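Local coordinates for protein ABC transporter (Caldanaerobius, PDB 4G68) that probably serves as the extracellular solute-binding component of an ABC transporter, capturing sugars released from xylan for uptake by this thermophilic bacterium, at residues C[191-202]-C[249-260]; C[311-320]-C[381-391]. All blocks are in the same frame, centred on the assembly; numbering follows the deposited sequence.

Contact 1 (C[191-202]-C[249-260]); sequences TPFALGEKDEWP and GAFDSGFMGLTR
Leu195 lays its CD2 methyl over one face of the Phe251 ring, 4.0 Å from the ring centroid, while the CB of Ala250 covers the opposite face. The same methyl lies 3.6 Å from Phe255 CD1, where leucine and phenylalanine meet at a slant; with CG anti to the backbone N (chi1 169°), Leu195 directs its branch toward both aromatic residues. Phe193 runs alongside Phe251 and points the same way, but the rings are inclined at 47° with centroids 5.9 Å apart, so they neither stack nor meet edge to face. At one end of the contact Thr191 and Asp252 cross at about a right angle, and Thr191 OG1 donates to the syn side of Asp252 OD1 at 2.6 Å, tilted somewhat out of the carboxylate plane. An alanine in place of Asp252 would remove this acceptor and is likely to leave the threonine hydroxyl without its mate, freeing it to turn. Between the side chains, Phe193 N bonds to Ala250 O, and Glu197 N reaches Phe255 O almost straight, at 3.0 Å. Leu258 N approaches that carbonyl oxygen from the other face of its plane, so two donors grip it. At the far end the Trp201 ring and the Arg260 guanidinium stand nearly perpendicular: Trp201 CH2 comes within 3.7 Å of Arg260 NH1, over a guanidinium face. Both polar ends are held elsewhere, Trp201 NE1 by Asp80 and Arg260 NH1 by Asp281. The contact thus joins the loop leading into helix 201-215 to the connection between helices 233-248 and 260-268; helix 175-187 packs on Phe193 and Ala250, helix 398-412 on Leu195 and Glu197, and the backbones of Pro192 and Ala194 hydrogen-bond to Met274 at the start of strand 274-278.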
loop_
_atom_site.group_PDB
_atom_site.type_symbol
_atom_site.label_atom_id
_atom_site.label_comp_id
_atom_site.label_asym_id
_atom_site.label_seq_id
_atom_site.Cartn_x
_atom_site.Cartn_y
_atom_site.Cartn_z
ATOM N N THR C 191 -21.342 -0.967 -12.090
ATOM C CA THR C 191 -20.674 -1.047 -10.778
ATOM C C THR C 191 -19.742 0.174 -10.596
ATOM O O THR C 191 -18.772 0.321 -11.356
ATOM C CB THR C 191 -19.850 -2.374 -10.668
ATOM O OG1 THR C 191 -20.710 -3.494 -10.872
ATOM C CG2 THR C 191 -19.216 -2.536 -9.314
ATOM N N PRO C 192 -20.033 1.056 -9.611
ATOM C CA PRO C 192 -19.262 2.300 -9.488
ATOM C C PRO C 192 -17.848 1.991 -9.043
ATOM O O PRO C 192 -16.934 2.538 -9.576
ATOM C CB PRO C 192 -19.996 3.048 -8.341
ATOM C CG PRO C 192 -21.403 2.585 -8.515
ATOM C CD PRO C 192 -21.259 1.110 -8.789
ATOM N N PHE C 193 -17.694 1.156 -8.018
ATOM C CA PHE C 193 -16.366 0.808 -7.541
ATOM C C PHE C 193 -16.212 -0.713 -7.565
ATOM O O PHE C 193 -17.106 -1.429 -7.086
ATOM C CB PHE C 193 -16.165 1.241 -6.076
ATOM C CG PHE C 193 -15.731 2.672 -5.885
ATOM C CD1 PHE C 193 -14.355 3.015 -5.733
ATOM C CD2 PHE C 193 -16.679 3.689 -5.765
ATOM C CE1 PHE C 193 -13.986 4.353 -5.553
ATOM C CE2 PHE C 193 -16.290 5.006 -5.523
ATOM C CZ PHE C 193 -14.954 5.332 -5.396
ATOM N N ALA C 194 -15.078 -1.196 -8.091
ATOM C CA ALA C 194 -14.676 -2.584 -7.882
ATOM C C ALA C 194 -13.994 -2.628 -6.549
ATOM O O ALA C 194 -12.887 -2.104 -6.446
ATOM C CB ALA C 194 -13.694 -3.042 -8.954
ATOM N N LEU C 195 -14.631 -3.229 -5.535
ATOM C CA LEU C 195 -13.894 -3.472 -4.242
ATOM C C LEU C 195 -13.876 -4.972 -3.798
ATOM O O LEU C 195 -14.923 -5.626 -3.840
ATOM C CB LEU C 195 -14.399 -2.547 -3.135
ATOM C CG LEU C 195 -13.964 -2.818 -1.692
ATOM C CD1 LEU C 195 -12.447 -2.598 -1.481
ATOM C CD2 LEU C 195 -14.783 -2.051 -0.670
ATOM N N GLY C 196 -12.697 -5.507 -3.372
ATOM C CA GLY C 196 -12.662 -6.777 -2.680
ATOM C C GLY C 196 -12.320 -6.620 -1.207
ATOM O O GLY C 196 -11.157 -6.335 -0.877
ATOM N N GLU C 197 -13.311 -6.824 -0.320
ATOM C CA GLU C 197 -13.158 -6.503 1.118
ATOM C C GLU C 197 -12.844 -7.707 2.072
ATOM O O GLU C 197 -12.649 -7.531 3.279
ATOM C CB GLU C 197 -14.354 -5.652 1.601
ATOM C CG GLU C 197 -14.600 -5.541 3.107
ATOM C CD GLU C 197 -13.551 -4.678 3.837
ATOM O OE1 GLU C 197 -12.621 -4.202 3.122
ATOM O OE2 GLU C 197 -13.652 -4.490 5.100
ATOM N N LYS C 198 -12.709 -8.901 1.508
ATOM C CA LYS C 198 -12.491 -10.161 2.283
ATOM C C LYS C 198 -11.290 -10.184 3.256
ATOM O O LYS C 198 -11.330 -10.822 4.345
ATOM C CB LYS C 198 -12.287 -11.304 1.307
ATOM C CG LYS C 198 -12.523 -12.671 1.925
ATOM C CD LYS C 198 -12.243 -13.753 0.895
ATOM C CE LYS C 198 -11.711 -15.010 1.551
ATOM N NZ LYS C 198 -12.742 -15.894 2.159
ATOM N N ASP C 199 -10.199 -9.566 2.817
ATOM C CA ASP C 199 -8.998 -9.484 3.591
ATOM C C ASP C 199 -8.950 -8.166 4.340
ATOM O O ASP C 199 -7.970 -7.879 4.963
ATOM C CB ASP C 199 -7.757 -9.747 2.681
ATOM C CG ASP C 199 -7.772 -11.172 2.062
ATOM O OD1 ASP C 199 -7.909 -12.143 2.840
ATOM O OD2 ASP C 199 -7.625 -11.352 0.816
ATOM N N GLU C 200 -10.040 -7.380 4.291
ATOM C CA GLU C 200 -10.260 -6.124 5.103
ATOM C C GLU C 200 -9.364 -4.910 4.866
ATOM O O GLU C 200 -9.813 -3.756 4.988
ATOM C CB GLU C 200 -10.339 -6.435 6.603
ATOM C CG GLU C 200 -11.159 -7.699 6.839
ATOM C CD GLU C 200 -11.417 -7.966 8.305
ATOM O OE1 GLU C 200 -10.661 -7.438 9.148
ATOM O OE2 GLU C 200 -12.400 -8.700 8.605
ATOM N N TRP C 201 -8.079 -5.163 4.595
ATOM C CA TRP C 201 -7.199 -4.067 4.321
ATOM C C TRP C 201 -7.609 -3.202 3.114
ATOM O O TRP C 201 -7.549 -2.022 3.219
ATOM C CB TRP C 201 -5.701 -4.448 4.370
ATOM C CG TRP C 201 -5.267 -5.239 3.209
ATOM C CD1 TRP C 201 -5.136 -6.626 3.109
ATOM C CD2 TRP C 201 -4.970 -4.720 1.886
ATOM N NE1 TRP C 201 -4.757 -6.983 1.850
ATOM C CE2 TRP C 201 -4.635 -5.879 1.061
ATOM C CE3 TRP C 201 -4.877 -3.429 1.329
ATOM C CZ2 TRP C 201 -4.299 -5.749 -0.284
ATOM C CZ3 TRP C 201 -4.538 -3.318 0.001
ATOM C CH2 TRP C 201 -4.242 -4.453 -0.790
ATOM N N PRO C 202 -8.073 -3.772 2.004
ATOM C CA PRO C 202 -8.376 -2.834 0.902
ATOM C C PRO C 202 -9.469 -1.788 1.233
ATOM O O PRO C 202 -9.304 -0.630 0.885
ATOM C CB PRO C 202 -8.791 -3.754 -0.240
ATOM C CG PRO C 202 -8.235 -5.083 0.105
ATOM C CD PRO C 202 -8.336 -5.167 1.605
ATOM N N GLY C 249 -24.602 2.797 -3.082
ATOM C CA GLY C 249 -24.457 1.581 -3.909
ATOM C C GLY C 249 -23.151 1.630 -4.705
ATOM O O GLY C 249 -23.095 1.194 -5.864
ATOM N N ALA C 250 -22.108 2.189 -4.086
ATOM C CA ALA C 250 -20.756 2.098 -4.662
ATOM C C ALA C 250 -20.269 0.667 -4.983
ATOM O O ALA C 250 -19.497 0.490 -5.914
ATOM C CB ALA C 250 -19.760 2.815 -3.776
ATOM N N PHE C 251 -20.718 -0.353 -4.237
ATOM C CA PHE C 251 -20.093 -1.692 -4.320
ATOM C C PHE C 251 -21.036 -2.772 -4.811
ATOM O O PHE C 251 -22.223 -2.744 -4.496
ATOM C CB PHE C 251 -19.383 -2.079 -2.987
ATOM C CG PHE C 251 -18.557 -0.919 -2.394
ATOM C CD1 PHE C 251 -17.323 -0.523 -2.983
ATOM C CD2 PHE C 251 -19.030 -0.184 -1.271
ATOM C CE1 PHE C 251 -16.627 0.578 -2.483
ATOM C CE2 PHE C 251 -18.322 0.895 -0.773
ATOM C CZ PHE C 251 -17.129 1.283 -1.360
ATOM N N ASP C 252 -20.521 -3.728 -5.566
ATOM C CA ASP C 252 -21.301 -4.899 -5.957
ATOM C C ASP C 252 -21.825 -5.616 -4.703
ATOM O O ASP C 252 -21.188 -5.582 -3.654
ATOM C CB ASP C 252 -20.460 -5.874 -6.757
ATOM C CG ASP C 252 -20.346 -5.495 -8.237
ATOM O OD1 ASP C 252 -21.350 -5.076 -8.885
ATOM O OD2 ASP C 252 -19.221 -5.647 -8.771
ATOM N N SER C 253 -22.974 -6.267 -4.812
ATOM C CA SER C 253 -23.567 -7.008 -3.683
ATOM C C SER C 253 -22.559 -7.910 -2.875
ATOM O O SER C 253 -22.468 -7.819 -1.648
ATOM C CB SER C 253 -24.802 -7.807 -4.170
ATOM O OG SER C 253 -25.709 -6.983 -4.929
ATOM N N GLY C 254 -21.794 -8.752 -3.557
ATOM C CA GLY C 254 -20.851 -9.654 -2.855
ATOM C C GLY C 254 -19.419 -9.174 -2.589
ATOM O O GLY C 254 -18.483 -10.002 -2.392
ATOM N N PHE C 255 -19.229 -7.855 -2.550
ATOM C CA PHE C 255 -17.864 -7.280 -2.438
ATOM C C PHE C 255 -17.123 -7.786 -1.200
ATOM O O PHE C 255 -15.910 -7.961 -1.259
ATOM C CB PHE C 255 -17.895 -5.738 -2.531
ATOM C CG PHE C 255 -18.406 -5.029 -1.284
ATOM C CD1 PHE C 255 -17.534 -4.349 -0.472
ATOM C CD2 PHE C 255 -19.755 -5.027 -0.938
ATOM C CE1 PHE C 255 -17.968 -3.691 0.650
ATOM C CE2 PHE C 255 -20.201 -4.340 0.188
ATOM C CZ PHE C 255 -19.309 -3.698 0.989
ATOM N N MET C 256 -17.855 -8.051 -0.094
ATOM C CA MET C 256 -17.222 -8.498 1.180
ATOM C C MET C 256 -16.605 -9.904 1.095
ATOM O O MET C 256 -15.735 -10.251 1.909
ATOM C CB MET C 256 -18.130 -8.336 2.420
ATOM C CG MET C 256 -18.143 -6.910 2.961
ATOM S SD MET C 256 -19.356 -6.476 4.215
ATOM C CE MET C 256 -20.807 -7.351 3.641
ATOM N N GLY C 257 -17.019 -10.680 0.092
ATOM C CA GLY C 257 -16.482 -12.032 -0.159
ATOM C C GLY C 257 -15.367 -12.109 -1.192
ATOM O O GLY C 257 -14.883 -13.195 -1.505
ATOM N N LEU C 258 -14.958 -10.960 -1.725
ATOM C CA LEU C 258 -13.958 -10.911 -2.769
ATOM C C LEU C 258 -12.655 -10.288 -2.227
ATOM O O LEU C 258 -12.677 -9.431 -1.296
ATOM C CB LEU C 258 -14.484 -10.180 -4.038
ATOM C CG LEU C 258 -14.889 -10.922 -5.344
ATOM C CD1 LEU C 258 -15.764 -12.177 -5.204
ATOM C CD2 LEU C 258 -15.540 -9.943 -6.316
ATOM N N THR C 259 -11.544 -10.775 -2.772
ATOM C CA THR C 259 -10.186 -10.355 -2.375
ATOM C C THR C 259 -9.743 -9.145 -3.185
ATOM O O THR C 259 -10.416 -8.767 -4.133
ATOM C CB THR C 259 -9.164 -11.473 -2.601
ATOM O OG1 THR C 259 -9.042 -11.748 -3.998
ATOM C CG2 THR C 259 -9.548 -12.756 -1.835
ATOM N N ARG C 260 -8.613 -8.533 -2.814
ATOM C CA ARG C 260 -8.037 -7.447 -3.623
ATOM C C ARG C 260 -7.857 -7.906 -5.100
ATOM O O ARG C 260 -8.227 -7.174 -6.015
ATOM C CB ARG C 260 -6.693 -7.010 -3.013
ATOM C CG ARG C 260 -5.962 -5.866 -3.743
ATOM C CD ARG C 260 -5.013 -6.343 -4.856
ATOM N NE ARG C 260 -3.963 -7.222 -4.374
ATOM C CZ ARG C 260 -2.772 -6.812 -3.924
ATOM N NH1 ARG C 260 -2.439 -5.488 -3.869
ATOM N NH2 ARG C 260 -1.888 -7.740 -3.509
HETATM O O HOH W 1 -7.188 -9.332 -0.563
#

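Contact 2 (C[311-320]-C[381-391]); sequences DPTEYIGGTV and IVANAKGSVPA
Tyr315 spreads its ring over Ser388, whose CB sits 3.6 Å from the ring centroid and only 8° off the normal, a CH-pi contact. Ala385 meets the same ring in its plane, its CB 3.4 Å from Tyr315 CE1, and Val382 CG1 lies near the hydroxyl. CG of Tyr315 stands between the backbone N and the carbonyl carbon (chi1 67°), which turns the ring across the neighbouring strand. Beneath it the backbones pair in parallel: Tyr315 N bonds to Gly387 O, Val389 N to Tyr315 O, and Gly317 N to Val389 O at 2.9 Å. Ile316 and Val389 lie side by side on the other face of the pair, with Ile316 CD1 3.9 Å from Val389 CG1, and helices 201-215 and 217-224 pack there. At the start of 311-320, Lys386 N donates to Thr313 OG1 at 2.8 Å, and that hydroxyl in turn donates to Asp311 OD1. Asp311 OD1 also takes Thr313 N, forming an Asx turn, while Asp311 OD2 makes a long salt bridge of 3.6 Å to Lys386 NZ. A water bridges Thr313 O and Ile381 O. The chemistry is therefore divided: strand pairing carries apolar contacts on both faces, and the bonds from Lys386 N through the Thr313 hydroxyl to the Asp311 carboxylate, with the long salt bridge beside them, probably hold the turn at Asp311 against the loop after helix 372-382.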
loop_
_atom_site.group_PDB
_atom_site.type_symbol
_atom_site.label_atom_id
_atom_site.label_comp_id
_atom_site.label_asym_id
_atom_site.label_seq_id
_atom_site.Cartn_x
_atom_site.Cartn_y
_atom_site.Cartn_z
ATOM N N ASP C 311 -5.631 19.203 4.212
ATOM C CA ASP C 311 -5.188 19.818 2.971
ATOM C C ASP C 311 -5.513 18.825 1.828
ATOM O O ASP C 311 -5.283 17.652 2.015
ATOM C CB ASP C 311 -3.683 20.032 3.027
ATOM C CG ASP C 311 -3.118 20.608 1.728
ATOM O OD1 ASP C 311 -3.194 19.962 0.659
ATOM O OD2 ASP C 311 -2.550 21.721 1.774
ATOM N N PRO C 312 -6.018 19.303 0.648
ATOM C CA PRO C 312 -6.457 18.372 -0.411
ATOM C C PRO C 312 -5.360 17.529 -1.067
ATOM O O PRO C 312 -5.667 16.650 -1.911
ATOM C CB PRO C 312 -7.072 19.309 -1.475
ATOM C CG PRO C 312 -7.584 20.431 -0.654
ATOM C CD PRO C 312 -6.487 20.676 0.371
ATOM N N THR C 313 -4.100 17.821 -0.722
ATOM C CA THR C 313 -2.947 17.127 -1.337
ATOM C C THR C 313 -2.339 16.018 -0.429
ATOM O O THR C 313 -1.437 15.277 -0.848
ATOM C CB THR C 313 -1.798 18.093 -1.646
ATOM O OG1 THR C 313 -1.244 18.521 -0.399
ATOM C CG2 THR C 313 -2.270 19.346 -2.493
ATOM N N GLU C 314 -2.790 15.942 0.815
ATOM C CA GLU C 314 -2.318 14.877 1.717
ATOM C C GLU C 314 -2.747 13.529 1.165
ATOM O O GLU C 314 -3.854 13.379 0.635
ATOM C CB GLU C 314 -2.860 15.042 3.156
ATOM C CG GLU C 314 -2.743 16.439 3.787
ATOM C CD GLU C 314 -3.411 16.552 5.160
ATOM O OE1 GLU C 314 -4.295 15.749 5.474
ATOM O OE2 GLU C 314 -3.022 17.423 5.988
ATOM N N TYR C 315 -1.881 12.529 1.341
ATOM C CA TYR C 315 -2.186 11.190 0.867
ATOM C C TYR C 315 -1.876 10.110 1.884
ATOM O O TYR C 315 -1.081 10.329 2.810
ATOM C CB TYR C 315 -1.513 10.943 -0.482
ATOM C CG TYR C 315 -0.012 10.887 -0.480
ATOM C CD1 TYR C 315 0.766 12.038 -0.660
ATOM C CD2 TYR C 315 0.637 9.649 -0.370
ATOM C CE1 TYR C 315 2.167 11.978 -0.697
ATOM C CE2 TYR C 315 2.035 9.563 -0.368
ATOM C CZ TYR C 315 2.803 10.717 -0.529
ATOM O OH TYR C 315 4.168 10.593 -0.579
ATOM N N ILE C 316 -2.595 8.994 1.773
ATOM C CA ILE C 316 -2.255 7.807 2.531
ATOM C C ILE C 316 -1.141 7.118 1.732
ATOM O O ILE C 316 -1.275 6.848 0.523
ATOM C CB ILE C 316 -3.496 6.881 2.691
ATOM C CG1 ILE C 316 -4.612 7.585 3.484
ATOM C CG2 ILE C 316 -3.119 5.484 3.238
ATOM C CD1 ILE C 316 -4.380 7.608 4.985
ATOM N N GLY C 317 -0.032 6.819 2.391
ATOM C CA GLY C 317 1.045 6.033 1.756
ATOM C C GLY C 317 2.380 6.482 2.446
ATOM O O GLY C 317 2.406 6.808 3.648
ATOM N N GLY C 318 3.509 6.533 1.721
ATOM C CA GLY C 318 4.820 6.835 2.386
ATOM C C GLY C 318 5.832 5.777 1.956
ATOM O O GLY C 318 5.464 4.849 1.225
ATOM N N THR C 319 7.086 5.913 2.395
ATOM C CA THR C 319 8.136 4.949 2.023
ATOM C C THR C 319 8.094 3.789 3.017
ATOM O O THR C 319 8.649 3.846 4.104
ATOM C CB THR C 319 9.531 5.578 1.961
ATOM O OG1 THR C 319 9.504 6.680 1.057
ATOM C CG2 THR C 319 10.595 4.516 1.516
ATOM N N VAL C 320 7.449 2.704 2.618
ATOM C CA VAL C 320 7.158 1.680 3.589
ATOM C C VAL C 320 7.594 0.321 3.106
ATOM O O VAL C 320 7.682 -0.586 3.931
ATOM C CB VAL C 320 5.637 1.604 3.913
ATOM C CG1 VAL C 320 5.177 2.814 4.767
ATOM C CG2 VAL C 320 4.840 1.544 2.605
ATOM N N ILE C 381 -0.587 12.756 -7.903
ATOM C CA ILE C 381 -0.713 12.432 -6.473
ATOM C C ILE C 381 0.495 12.803 -5.623
ATOM O O ILE C 381 0.382 13.558 -4.614
ATOM C CB ILE C 381 -1.081 10.920 -6.194
ATOM C CG1 ILE C 381 -2.497 10.588 -6.663
ATOM C CG2 ILE C 381 -1.066 10.646 -4.691
ATOM C CD1 ILE C 381 -2.578 10.059 -8.069
ATOM N N VAL C 382 1.646 12.254 -5.985
ATOM C CA VAL C 382 2.755 12.421 -5.087
ATOM C C VAL C 382 3.379 13.849 -5.111
ATOM O O VAL C 382 3.590 14.442 -4.062
ATOM C CB VAL C 382 3.794 11.293 -5.238
ATOM C CG1 VAL C 382 4.855 11.448 -4.160
ATOM C CG2 VAL C 382 3.129 9.923 -5.068
ATOM N N ALA C 383 3.633 14.372 -6.313
ATOM C CA ALA C 383 4.297 15.692 -6.503
ATOM C C ALA C 383 3.630 16.848 -5.726
ATOM O O ALA C 383 2.409 16.997 -5.747
ATOM C CB ALA C 383 4.365 16.017 -7.998
ATOM N N ASN C 384 4.457 17.651 -5.047
ATOM C CA ASN C 384 4.026 18.793 -4.225
ATOM C C ASN C 384 3.037 18.491 -3.079
ATOM O O ASN C 384 2.465 19.411 -2.506
ATOM C CB ASN C 384 3.550 19.948 -5.115
ATOM C CG ASN C 384 4.654 20.457 -6.032
ATOM O OD1 ASN C 384 5.803 20.606 -5.611
ATOM N ND2 ASN C 384 4.327 20.679 -7.295
ATOM N N ALA C 385 2.853 17.202 -2.745
ATOM C CA ALA C 385 1.930 16.807 -1.688
ATOM C C ALA C 385 2.324 17.468 -0.370
ATOM O O ALA C 385 3.510 17.599 -0.056
ATOM C CB ALA C 385 1.900 15.278 -1.530
ATOM N N LYS C 386 1.321 17.865 0.401
ATOM C CA LYS C 386 1.570 18.584 1.673
ATOM C C LYS C 386 2.156 17.699 2.813
ATOM O O LYS C 386 3.287 17.957 3.272
ATOM C CB LYS C 386 0.334 19.358 2.091
ATOM C CG LYS C 386 0.683 20.491 3.032
ATOM C CD LYS C 386 -0.321 20.528 4.173
ATOM C CE LYS C 386 -0.201 21.838 4.939
ATOM N NZ LYS C 386 -1.585 22.280 5.174
ATOM N N GLY C 387 1.409 16.688 3.263
ATOM C CA GLY C 387 1.953 15.579 4.030
ATOM C C GLY C 387 1.345 14.211 3.684
ATOM O O GLY C 387 0.601 14.055 2.717
ATOM N N SER C 388 1.661 13.195 4.490
ATOM C CA SER C 388 1.191 11.875 4.178
ATOM C C SER C 388 1.411 11.053 5.414
ATOM O O SER C 388 2.199 11.444 6.271
ATOM C CB SER C 388 1.976 11.272 2.995
ATOM O OG SER C 388 3.301 10.882 3.407
ATOM N N VAL C 389 0.710 9.927 5.481
ATOM C CA VAL C 389 0.769 9.013 6.627
ATOM C C VAL C 389 0.452 7.606 6.122
ATOM O O VAL C 389 -0.400 7.447 5.241
ATOM C CB VAL C 389 -0.225 9.459 7.735
ATOM C CG1 VAL C 389 -1.689 9.218 7.319
ATOM C CG2 VAL C 389 0.147 8.819 9.083
ATOM N N PRO C 390 1.175 6.573 6.609
ATOM C CA PRO C 390 0.884 5.206 6.069
ATOM C C PRO C 390 -0.503 4.695 6.433
ATOM O O PRO C 390 -1.134 5.205 7.376
ATOM C CB PRO C 390 1.969 4.321 6.732
ATOM C CG PRO C 390 3.093 5.287 7.099
ATOM C CD PRO C 390 2.372 6.571 7.488
ATOM N N ALA C 391 -0.964 3.693 5.717
ATOM C CA ALA C 391 -2.247 3.023 6.026
ATOM C C ALA C 391 -2.204 2.533 7.456
ATOM O O ALA C 391 -1.120 2.118 7.979
ATOM C CB ALA C 391 -2.418 1.852 5.110
HETATM O O HOH W 2 -2.131 14.138 -3.158
#

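Going from the N terminus, contact 1 comes first: 249-260 returns to 191-202 and closes a largely helical loop of 46 intervening residues. The chain then runs on through helix 260-268 before contact 2 opens at 311-320, and 381-391 closes a second loop, of 60 residues, that includes the long helix 332-353. The two loops therefore follow one another in series, neither nesting nor crossing. The centres of contact 1 and contact 2 lie about 24 Å apart, and the nearest atoms of contact 1 and contact 2 about 7 Å. Helix 201-215 links them: it begins within contact 1, and its later residues pack against contact 2. Contact 1 joins helix connections, whereas contact 2 pairs strand 388-389 in parallel with 315-316, just ahead of strand 317-325.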